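Local coordinates for CRISPR system Cmr subunit Cmr6 (Pyrococcus furiosus, PDB 4W8V), which binds RNA as a RAMP-family subunit that, with Cmr1, caps the type III-B Cmr ribonucleoprotein complex of CRISPR antiviral defence, at residues T59-Y64 against P171-G176; A54-T59 against R131-Q136; E152-K157 against D200-V205. All coordinates share one frame; numbering follows the deposited sequence.

Contact 1. Residues T59-Y64 against P171-G176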
loop_
_atom_site.group_PDB
_atom_site.type_symbol
_atom_site.label_atom_id
_atom_site.label_comp_id
_atom_site.label_asym_id
_atom_site.label_seq_id
_atom_site.Cartn_x
_atom_site.Cartn_y
_atom_site.Cartn_z
ATOM N N THR A 59 -2.338 0.616 -0.951
ATOM C CA THR A 59 -3.720 0.128 -0.997
ATOM C C THR A 59 -4.668 1.167 -1.602
ATOM O O THR A 59 -5.551 0.810 -2.360
ATOM C CB THR A 59 -4.234 -0.275 0.412
ATOM O OG1 THR A 59 -3.379 -1.269 0.963
ATOM C CG2 THR A 59 -5.625 -0.854 0.336
ATOM N N ARG A 60 -4.501 2.436 -1.232
ATOM C CA ARG A 60 -5.107 3.566 -1.940
ATOM C C ARG A 60 -4.879 3.466 -3.454
ATOM O O ARG A 60 -5.801 3.558 -4.254
ATOM C CB ARG A 60 -4.495 4.904 -1.498
ATOM C CG ARG A 60 -4.995 5.586 -0.253
ATOM C CD ARG A 60 -4.363 6.988 -0.260
ATOM N NE ARG A 60 -4.417 7.695 1.015
ATOM C CZ ARG A 60 -5.391 8.523 1.371
ATOM N NH1 ARG A 60 -6.412 8.729 0.556
ATOM N NH2 ARG A 60 -5.358 9.129 2.548
ATOM N N HIS A 61 -3.610 3.322 -3.811
ATOM C CA HIS A 61 -3.162 3.305 -5.191
ATOM C C HIS A 61 -3.864 2.232 -5.983
ATOM O O HIS A 61 -4.323 2.468 -7.104
ATOM C CB HIS A 61 -1.650 3.087 -5.249
ATOM C CG HIS A 61 -1.082 3.089 -6.632
ATOM N ND1 HIS A 61 -1.132 1.985 -7.459
ATOM C CD2 HIS A 61 -0.412 4.043 -7.324
ATOM C CE1 HIS A 61 -0.541 2.269 -8.608
ATOM N NE2 HIS A 61 -0.094 3.505 -8.550
ATOM N N LEU A 62 -3.946 1.052 -5.388
ATOM C CA LEU A 62 -4.647 -0.077 -5.975
ATOM C C LEU A 62 -6.060 0.312 -6.376
ATOM O O LEU A 62 -6.495 0.032 -7.500
ATOM C CB LEU A 62 -4.682 -1.248 -4.991
ATOM C CG LEU A 62 -5.534 -2.462 -5.358
ATOM C CD1 LEU A 62 -5.109 -3.065 -6.674
ATOM C CD2 LEU A 62 -5.450 -3.507 -4.253
ATOM N N THR A 63 -6.769 0.976 -5.464
ATOM C CA THR A 63 -8.173 1.288 -5.702
ATOM C C THR A 63 -8.363 2.393 -6.737
ATOM O O THR A 63 -9.395 2.439 -7.400
ATOM C CB THR A 63 -8.896 1.693 -4.401
ATOM O OG1 THR A 63 -8.484 3.003 -4.010
ATOM C CG2 THR A 63 -8.568 0.702 -3.282
ATOM N N TYR A 64 -7.392 3.290 -6.876
ATOM C CA TYR A 64 -7.521 4.349 -7.879
ATOM C C TYR A 64 -7.266 3.748 -9.245
ATOM O O TYR A 64 -7.822 4.183 -10.240
ATOM C CB TYR A 64 -6.551 5.500 -7.632
ATOM C CG TYR A 64 -6.592 6.080 -6.245
ATOM C CD1 TYR A 64 -7.752 6.055 -5.492
ATOM C CD2 TYR A 64 -5.458 6.650 -5.685
ATOM C CE1 TYR A 64 -7.782 6.580 -4.228
ATOM C CE2 TYR A 64 -5.482 7.184 -4.427
ATOM C CZ TYR A 64 -6.643 7.148 -3.702
ATOM O OH TYR A 64 -6.663 7.679 -2.442
ATOM N N PRO A 171 4.681 12.224 -11.052
ATOM C CA PRO A 171 3.364 11.602 -11.195
ATOM C C PRO A 171 3.501 10.167 -11.679
ATOM O O PRO A 171 4.228 9.911 -12.635
ATOM C CB PRO A 171 2.659 12.485 -12.237
ATOM C CG PRO A 171 3.772 13.189 -12.963
ATOM C CD PRO A 171 4.866 13.373 -11.959
ATOM N N TYR A 172 2.828 9.239 -11.002
ATOM C CA TYR A 172 2.900 7.824 -11.367
ATOM C C TYR A 172 2.369 7.620 -12.770
ATOM O O TYR A 172 2.899 6.807 -13.533
ATOM C CB TYR A 172 2.106 6.955 -10.388
ATOM C CG TYR A 172 2.282 5.467 -10.611
ATOM C CD1 TYR A 172 3.272 4.763 -9.945
ATOM C CD2 TYR A 172 1.461 4.766 -11.492
ATOM C CE1 TYR A 172 3.439 3.404 -10.140
ATOM C CE2 TYR A 172 1.622 3.410 -11.694
ATOM C CZ TYR A 172 2.612 2.733 -11.015
ATOM O OH TYR A 172 2.782 1.382 -11.209
ATOM N N TYR A 173 1.312 8.356 -13.095
ATOM C CA TYR A 173 0.627 8.218 -14.373
ATOM C C TYR A 173 1.078 9.284 -15.364
ATOM O O TYR A 173 0.941 10.479 -15.115
ATOM C CB TYR A 173 -0.894 8.271 -14.149
ATOM C CG TYR A 173 -1.354 7.122 -13.282
ATOM C CD1 TYR A 173 -1.365 5.827 -13.786
ATOM C CD2 TYR A 173 -1.728 7.315 -11.954
ATOM C CE1 TYR A 173 -1.753 4.772 -13.016
ATOM C CE2 TYR A 173 -2.125 6.259 -11.172
ATOM C CZ TYR A 173 -2.133 4.980 -11.714
ATOM O OH TYR A 173 -2.520 3.887 -10.969
ATOM N N GLN A 174 1.635 8.832 -16.482
ATOM C CA GLN A 174 2.258 9.706 -17.472
ATOM C C GLN A 174 1.992 9.241 -18.903
ATOM O O GLN A 174 1.830 8.048 -19.145
ATOM C CB GLN A 174 3.766 9.780 -17.229
ATOM C CG GLN A 174 4.144 10.412 -15.901
ATOM C CD GLN A 174 5.614 10.765 -15.814
ATOM O OE1 GLN A 174 6.291 10.929 -16.836
ATOM N NE2 GLN A 174 6.119 10.889 -14.590
ATOM N N SER A 175 1.963 10.180 -19.851
ATOM C CA SER A 175 1.645 9.860 -21.247
ATOM C C SER A 175 2.808 9.201 -21.982
ATOM O O SER A 175 3.970 9.536 -21.758
ATOM C CB SER A 175 1.215 11.118 -22.011
ATOM O OG SER A 175 2.315 11.976 -22.272
ATOM N N GLY A 176 2.475 8.269 -22.871
ATOM C CA GLY A 176 3.470 7.519 -23.619
ATOM C C GLY A 176 4.280 6.589 -22.733
ATOM O O GLY A 176 4.035 6.502 -21.525
HETATM O O HOH W 1 -3.298 4.628 -8.613
#
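His61, on helix 52-68, meets Tyr172 and Tyr173 of the loop between strands 161-165 and 192-197, and the three rings form an aromatic cluster. The imidazole brings its NE2 edge over one face of Tyr172. That this is an edge-to-face (T-shaped) pair follows from the 78° between the ring planes and from NE2 lying 3.4 Å above the centre of the Tyr172 ring. A chi1 of -179° sets the imidazole opposite the backbone N and carries it from the helix to the loop. Tyr173 approaches it from the opposite direction; here the planes are nearly parallel, at 13°, but the centroids are 5.8 Å apart, so the rings barely overlap. A water completes the join: it donates to the His61 carbonyl O at 2.8 Å, is hydrogen-bonded to Tyr173 OH at 2.6 Å, and sits above one imidazole face. Outside the two segments, Tyr173 packs on Ala81 of helix 77-90 and His61 touches Leu229. With the CA atoms of His61 and Tyr172 9.8 Å apart, ring packing and a bridging water are the clear interactions, which suggests that the loop meets the helix through these rather than direct backbone pairing.

Contact 2. Residues A54-T59 against R131-Q136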
loop_
_atom_site.group_PDB
_atom_site.type_symbol
_atom_site.label_atom_id
_atom_site.label_comp_id
_atom_site.label_asym_id
_atom_site.label_seq_id
_atom_site.Cartn_x
_atom_site.Cartn_y
_atom_site.Cartn_z
ATOM N N ALA A 54 2.638 3.656 4.422
ATOM C CA ALA A 54 3.009 3.027 3.161
ATOM C C ALA A 54 2.022 1.919 2.776
ATOM O O ALA A 54 1.697 1.764 1.603
ATOM C CB ALA A 54 4.421 2.477 3.224
ATOM N N ILE A 55 1.545 1.156 3.756
ATOM C CA ILE A 55 0.536 0.134 3.488
ATOM C C ILE A 55 -0.747 0.801 2.994
ATOM O O ILE A 55 -1.349 0.355 2.014
ATOM C CB ILE A 55 0.264 -0.727 4.735
ATOM C CG1 ILE A 55 1.496 -1.588 5.016
ATOM C CG2 ILE A 55 -0.972 -1.625 4.532
ATOM C CD1 ILE A 55 1.267 -2.687 5.997
ATOM N N LYS A 56 -1.121 1.908 3.631
ATOM C CA LYS A 56 -2.277 2.691 3.205
ATOM C C LYS A 56 -2.127 3.255 1.790
ATOM O O LYS A 56 -3.055 3.200 0.996
ATOM C CB LYS A 56 -2.505 3.841 4.181
ATOM C CG LYS A 56 -3.810 4.567 3.981
ATOM C CD LYS A 56 -3.968 5.704 4.965
ATOM C CE LYS A 56 -5.422 6.129 5.030
ATOM N NZ LYS A 56 -5.657 7.347 5.845
ATOM N N GLY A 57 -0.959 3.816 1.492
ATOM C CA GLY A 57 -0.677 4.376 0.183
ATOM C C GLY A 57 -0.796 3.396 -0.966
ATOM O O GLY A 57 -1.535 3.638 -1.926
ATOM N N VAL A 58 -0.067 2.291 -0.883
ATOM C CA VAL A 58 -0.157 1.266 -1.914
ATOM C C VAL A 58 -1.594 0.711 -2.056
ATOM O O VAL A 58 -2.029 0.400 -3.160
ATOM C CB VAL A 58 0.835 0.117 -1.645
ATOM C CG1 VAL A 58 0.458 -0.653 -0.366
ATOM C CG2 VAL A 58 0.914 -0.823 -2.849
ATOM N N THR A 59 -2.338 0.616 -0.951
ATOM C CA THR A 59 -3.720 0.128 -0.997
ATOM C C THR A 59 -4.668 1.167 -1.602
ATOM O O THR A 59 -5.551 0.810 -2.360
ATOM C CB THR A 59 -4.234 -0.275 0.412
ATOM O OG1 THR A 59 -3.379 -1.269 0.963
ATOM C CG2 THR A 59 -5.625 -0.854 0.336
ATOM N N ARG A 131 -14.973 5.917 3.613
ATOM C CA ARG A 131 -14.868 5.603 5.032
ATOM C C ARG A 131 -13.544 4.926 5.401
ATOM O O ARG A 131 -12.980 5.202 6.455
ATOM C CB ARG A 131 -16.043 4.724 5.460
ATOM C CG ARG A 131 -17.388 5.418 5.336
ATOM C CD ARG A 131 -18.508 4.452 5.619
ATOM N NE ARG A 131 -18.253 3.751 6.867
ATOM C CZ ARG A 131 -18.658 2.516 7.128
ATOM N NH1 ARG A 131 -19.349 1.834 6.222
ATOM N NH2 ARG A 131 -18.362 1.966 8.299
ATOM N N ILE A 132 -13.052 4.044 4.536
ATOM C CA ILE A 132 -11.820 3.313 4.815
ATOM C C ILE A 132 -10.605 4.234 4.885
ATOM O O ILE A 132 -9.842 4.189 5.857
ATOM C CB ILE A 132 -11.579 2.215 3.759
ATOM C CG1 ILE A 132 -12.587 1.078 3.946
ATOM C CG2 ILE A 132 -10.160 1.662 3.850
ATOM C CD1 ILE A 132 -12.487 -0.013 2.897
ATOM N N PHE A 133 -10.449 5.084 3.871
ATOM C CA PHE A 133 -9.248 5.896 3.702
ATOM C C PHE A 133 -9.421 7.339 4.185
ATOM O O PHE A 133 -8.451 8.002 4.562
ATOM C CB PHE A 133 -8.821 5.902 2.229
ATOM C CG PHE A 133 -8.461 4.545 1.699
ATOM C CD1 PHE A 133 -7.262 3.945 2.055
ATOM C CD2 PHE A 133 -9.318 3.864 0.846
ATOM C CE1 PHE A 133 -6.923 2.692 1.575
ATOM C CE2 PHE A 133 -8.975 2.608 0.364
ATOM C CZ PHE A 133 -7.780 2.027 0.735
ATOM N N GLY A 134 -10.660 7.817 4.170
ATOM C CA GLY A 134 -10.949 9.195 4.509
ATOM C C GLY A 134 -10.784 10.072 3.290
ATOM O O GLY A 134 -10.357 9.611 2.241
ATOM N N THR A 135 -11.152 11.339 3.426
ATOM C CA THR A 135 -10.957 12.336 2.384
ATOM C C THR A 135 -10.480 13.638 3.006
ATOM O O THR A 135 -10.096 13.682 4.171
ATOM C CB THR A 135 -12.246 12.614 1.591
ATOM O OG1 THR A 135 -13.244 13.144 2.468
ATOM C CG2 THR A 135 -12.774 11.345 0.944
ATOM N N GLN A 136 -10.508 14.708 2.223
ATOM C CA GLN A 136 -10.112 16.011 2.730
ATOM C C GLN A 136 -11.083 16.508 3.797
ATOM O O GLN A 136 -10.690 17.245 4.699
ATOM C CB GLN A 136 -10.010 17.032 1.593
ATOM C CG GLN A 136 -8.638 17.101 0.930
ATOM C CD GLN A 136 -7.511 17.363 1.922
ATOM O OE1 GLN A 136 -7.715 17.962 2.984
ATOM N NE2 GLN A 136 -6.313 16.908 1.578
HETATM O O HOH W 2 -7.903 5.558 7.071
#
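Lys56, on helix 52-68, reaches across to Phe133, the last residue of helix 122-133. It leaves its helix with CG anti to the backbone N (chi1 -170°) and stays extended to the ammonium, sliding antiparallel past the Phe133 side chain, with CG 4.0 Å from CD1. At its end, NZ donates to Phe133 O at 3.1 Å, tilted 19° from the carbonyl plane, and a weak bond of NZ to a water links it to Ile132 O, where that water donates at 2.7 Å. The lysine thus supplies a hydrogen-bond donor to a carbonyl at the C-terminal end of helix 122-133, where Gly134 leaves helical geometry with positive phi (85°). In this RAMP-superfamily protein the side of helix 52-68 packs here on the C-terminal end of helix 122-133, with Phe144 of strand 143-149 touching Ile55, Lys56 and Ile132. One turn further along, Thr59 points its methyl at the edge of the Phe133 ring, near its plane, with CG2 3.6 Å from CZ. One face of that ring is covered by Ile132 CG2. Both Thr59 N and Thr59 OG1 donate to Ile55 O, arriving from opposite faces of the carbonyl plane.

Contact 3. Residues E152-K157 against D200-V205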
loop_
_atom_site.group_PDB
_atom_site.type_symbol
_atom_site.label_atom_id
_atom_site.label_comp_id
_atom_site.label_asym_id
_atom_site.label_seq_id
_atom_site.Cartn_x
_atom_site.Cartn_y
_atom_site.Cartn_z
ATOM N N GLU A 152 10.337 -13.829 16.829
ATOM C CA GLU A 152 10.417 -15.249 17.177
ATOM C C GLU A 152 10.344 -16.179 15.971
ATOM O O GLU A 152 10.916 -17.268 15.992
ATOM C CB GLU A 152 9.315 -15.634 18.172
ATOM C CG GLU A 152 7.894 -15.338 17.738
ATOM C CD GLU A 152 7.465 -13.913 18.069
ATOM O OE1 GLU A 152 8.349 -13.048 18.264
ATOM O OE2 GLU A 152 6.243 -13.655 18.140
ATOM N N GLU A 153 9.665 -15.757 14.912
ATOM C CA GLU A 153 9.502 -16.637 13.760
ATOM C C GLU A 153 10.571 -16.434 12.710
ATOM O O GLU A 153 10.447 -16.901 11.592
ATOM C CB GLU A 153 8.130 -16.453 13.151
ATOM C CG GLU A 153 7.040 -16.698 14.151
ATOM C CD GLU A 153 5.714 -16.872 13.495
ATOM O OE1 GLU A 153 5.710 -17.264 12.308
ATOM O OE2 GLU A 153 4.687 -16.607 14.154
ATOM N N ILE A 154 11.643 -15.762 13.084
ATOM C CA ILE A 154 12.757 -15.593 12.185
ATOM C C ILE A 154 13.731 -16.717 12.466
ATOM O O ILE A 154 14.358 -16.761 13.524
ATOM C CB ILE A 154 13.409 -14.206 12.351
ATOM C CG1 ILE A 154 12.395 -13.122 11.955
ATOM C CG2 ILE A 154 14.677 -14.117 11.526
ATOM C CD1 ILE A 154 12.868 -11.683 12.147
ATOM N N ALA A 155 13.821 -17.643 11.515
ATOM C CA ALA A 155 14.577 -18.879 11.681
ATOM C C ALA A 155 16.057 -18.616 11.918
ATOM O O ALA A 155 16.560 -18.799 13.026
ATOM C CB ALA A 155 14.390 -19.772 10.465
ATOM N N ASP A 156 16.751 -18.197 10.867
ATOM C CA ASP A 156 18.160 -17.851 10.975
ATOM C C ASP A 156 18.322 -16.343 10.861
ATOM O O ASP A 156 17.467 -15.667 10.295
ATOM C CB ASP A 156 18.978 -18.566 9.899
ATOM C CG ASP A 156 18.648 -20.042 9.802
ATOM O OD1 ASP A 156 19.131 -20.817 10.653
ATOM O OD2 ASP A 156 17.906 -20.426 8.874
ATOM N N LYS A 157 19.415 -15.820 11.407
ATOM C CA LYS A 157 19.688 -14.386 11.376
ATOM C C LYS A 157 19.752 -13.852 9.941
ATOM O O LYS A 157 20.635 -14.227 9.179
ATOM C CB LYS A 157 20.993 -14.083 12.109
ATOM C CG LYS A 157 21.559 -12.701 11.819
ATOM C CD LYS A 157 22.674 -12.361 12.790
ATOM C CE LYS A 157 23.349 -11.055 12.427
ATOM N NZ LYS A 157 24.111 -11.171 11.158
ATOM N N ASP A 200 11.384 -14.661 2.881
ATOM C CA ASP A 200 10.930 -15.485 4.002
ATOM C C ASP A 200 11.212 -14.857 5.356
ATOM O O ASP A 200 11.555 -15.541 6.312
ATOM C CB ASP A 200 11.556 -16.878 3.942
ATOM C CG ASP A 200 11.099 -17.658 2.740
ATOM O OD1 ASP A 200 9.883 -17.636 2.445
ATOM O OD2 ASP A 200 11.956 -18.281 2.083
ATOM N N VAL A 201 11.062 -13.543 5.421
ATOM C CA VAL A 201 11.090 -12.840 6.686
ATOM C C VAL A 201 9.640 -12.556 7.067
ATOM O O VAL A 201 8.860 -12.076 6.250
ATOM C CB VAL A 201 11.922 -11.560 6.588
ATOM C CG1 VAL A 201 11.796 -10.742 7.860
ATOM C CG2 VAL A 201 13.397 -11.917 6.277
ATOM N N PRO A 202 9.253 -12.924 8.293
ATOM C CA PRO A 202 7.848 -12.806 8.690
ATOM C C PRO A 202 7.469 -11.431 9.235
ATOM O O PRO A 202 8.200 -10.876 10.055
ATOM C CB PRO A 202 7.706 -13.868 9.776
ATOM C CG PRO A 202 9.072 -14.054 10.320
ATOM C CD PRO A 202 10.039 -13.751 9.229
ATOM N N PHE A 203 6.333 -10.905 8.770
ATOM C CA PHE A 203 5.785 -9.644 9.234
ATOM C C PHE A 203 4.360 -9.853 9.719
ATOM O O PHE A 203 3.612 -10.635 9.146
ATOM C CB PHE A 203 5.804 -8.567 8.118
ATOM C CG PHE A 203 7.162 -8.002 7.848
ATOM C CD1 PHE A 203 8.098 -8.731 7.141
ATOM C CD2 PHE A 203 7.509 -6.743 8.308
ATOM C CE1 PHE A 203 9.360 -8.219 6.910
ATOM C CE2 PHE A 203 8.765 -6.218 8.079
ATOM C CZ PHE A 203 9.690 -6.949 7.380
ATOM N N LEU A 204 3.987 -9.138 10.775
ATOM C CA LEU A 204 2.588 -9.030 11.156
ATOM C C LEU A 204 1.953 -7.815 10.471
ATOM O O LEU A 204 2.490 -6.719 10.510
ATOM C CB LEU A 204 2.453 -8.913 12.667
ATOM C CG LEU A 204 1.052 -9.121 13.230
ATOM C CD1 LEU A 204 0.716 -10.604 13.236
ATOM C CD2 LEU A 204 0.979 -8.559 14.620
ATOM N N VAL A 205 0.790 -8.022 9.871
ATOM C CA VAL A 205 0.095 -7.002 9.106
ATOM C C VAL A 205 -1.329 -6.877 9.619
ATOM O O VAL A 205 -2.021 -7.885 9.777
ATOM C CB VAL A 205 0.065 -7.352 7.609
ATOM C CG1 VAL A 205 -0.788 -6.357 6.833
ATOM C CG2 VAL A 205 1.492 -7.437 7.040
#
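Glu153 and Ile154, in the loop after strand 143-149, pass close to the start of strand 202-209, with CA atoms 6.6 Å apart for Glu153 and Pro202 and 6.4 Å for Ile154 and Val201. Pro202 has the largest share of the contact surface. Its CG lies 3.4 Å from Glu153 O and 3.8 Å from Glu153 CB, so the pyrrolidine ring packs against both the carbonyl and the first carbon of the glutamate side chain. The next ring atom, Pro202 CD, is 3.7 Å from Ile154 CG1, an apolar contact in which the two side chains meet at a slant. Ile154 has CG1 beside the backbone N and anti to the carbonyl carbon (chi1 -64°), which sets that branch against the proline. The glutamate continues extended beyond CG, and its carboxylate is bound by other parts of the fold: OE2 forms a salt bridge with Lys18 and OE1 a hydrogen bond with Tyr245, a residue whose side chain also touches Pro202. Within the four-stranded antiparallel sheet, strand 202-209 runs between 143-149 and 13-21; Pro202 pairs through its backbone with Ile150, and the Val205 side chain touches Val222 and Leu226 of helix 212-228.

Contacts 1 and 2 share Thr59 and both draw on helix 52-68; their centres lie 14 Å apart. They also touch directly, since Phe133 of contact 2 has CD1 3.6 Å from Arg60 CG of contact 1, with Thr63 packed at another ring atom. Contact 3 belongs to the far side of the chain's centre from contact 1, at about 31 Å between centres and about 8 Å between nearest atoms. It meets contact 2 more closely, 26 Å between centres, where Ile55 CD1 comes 4.3 Å from Val205 CG1. Contact 2 is the one that touches both others, whereas contacts 1 and 3 do not touch.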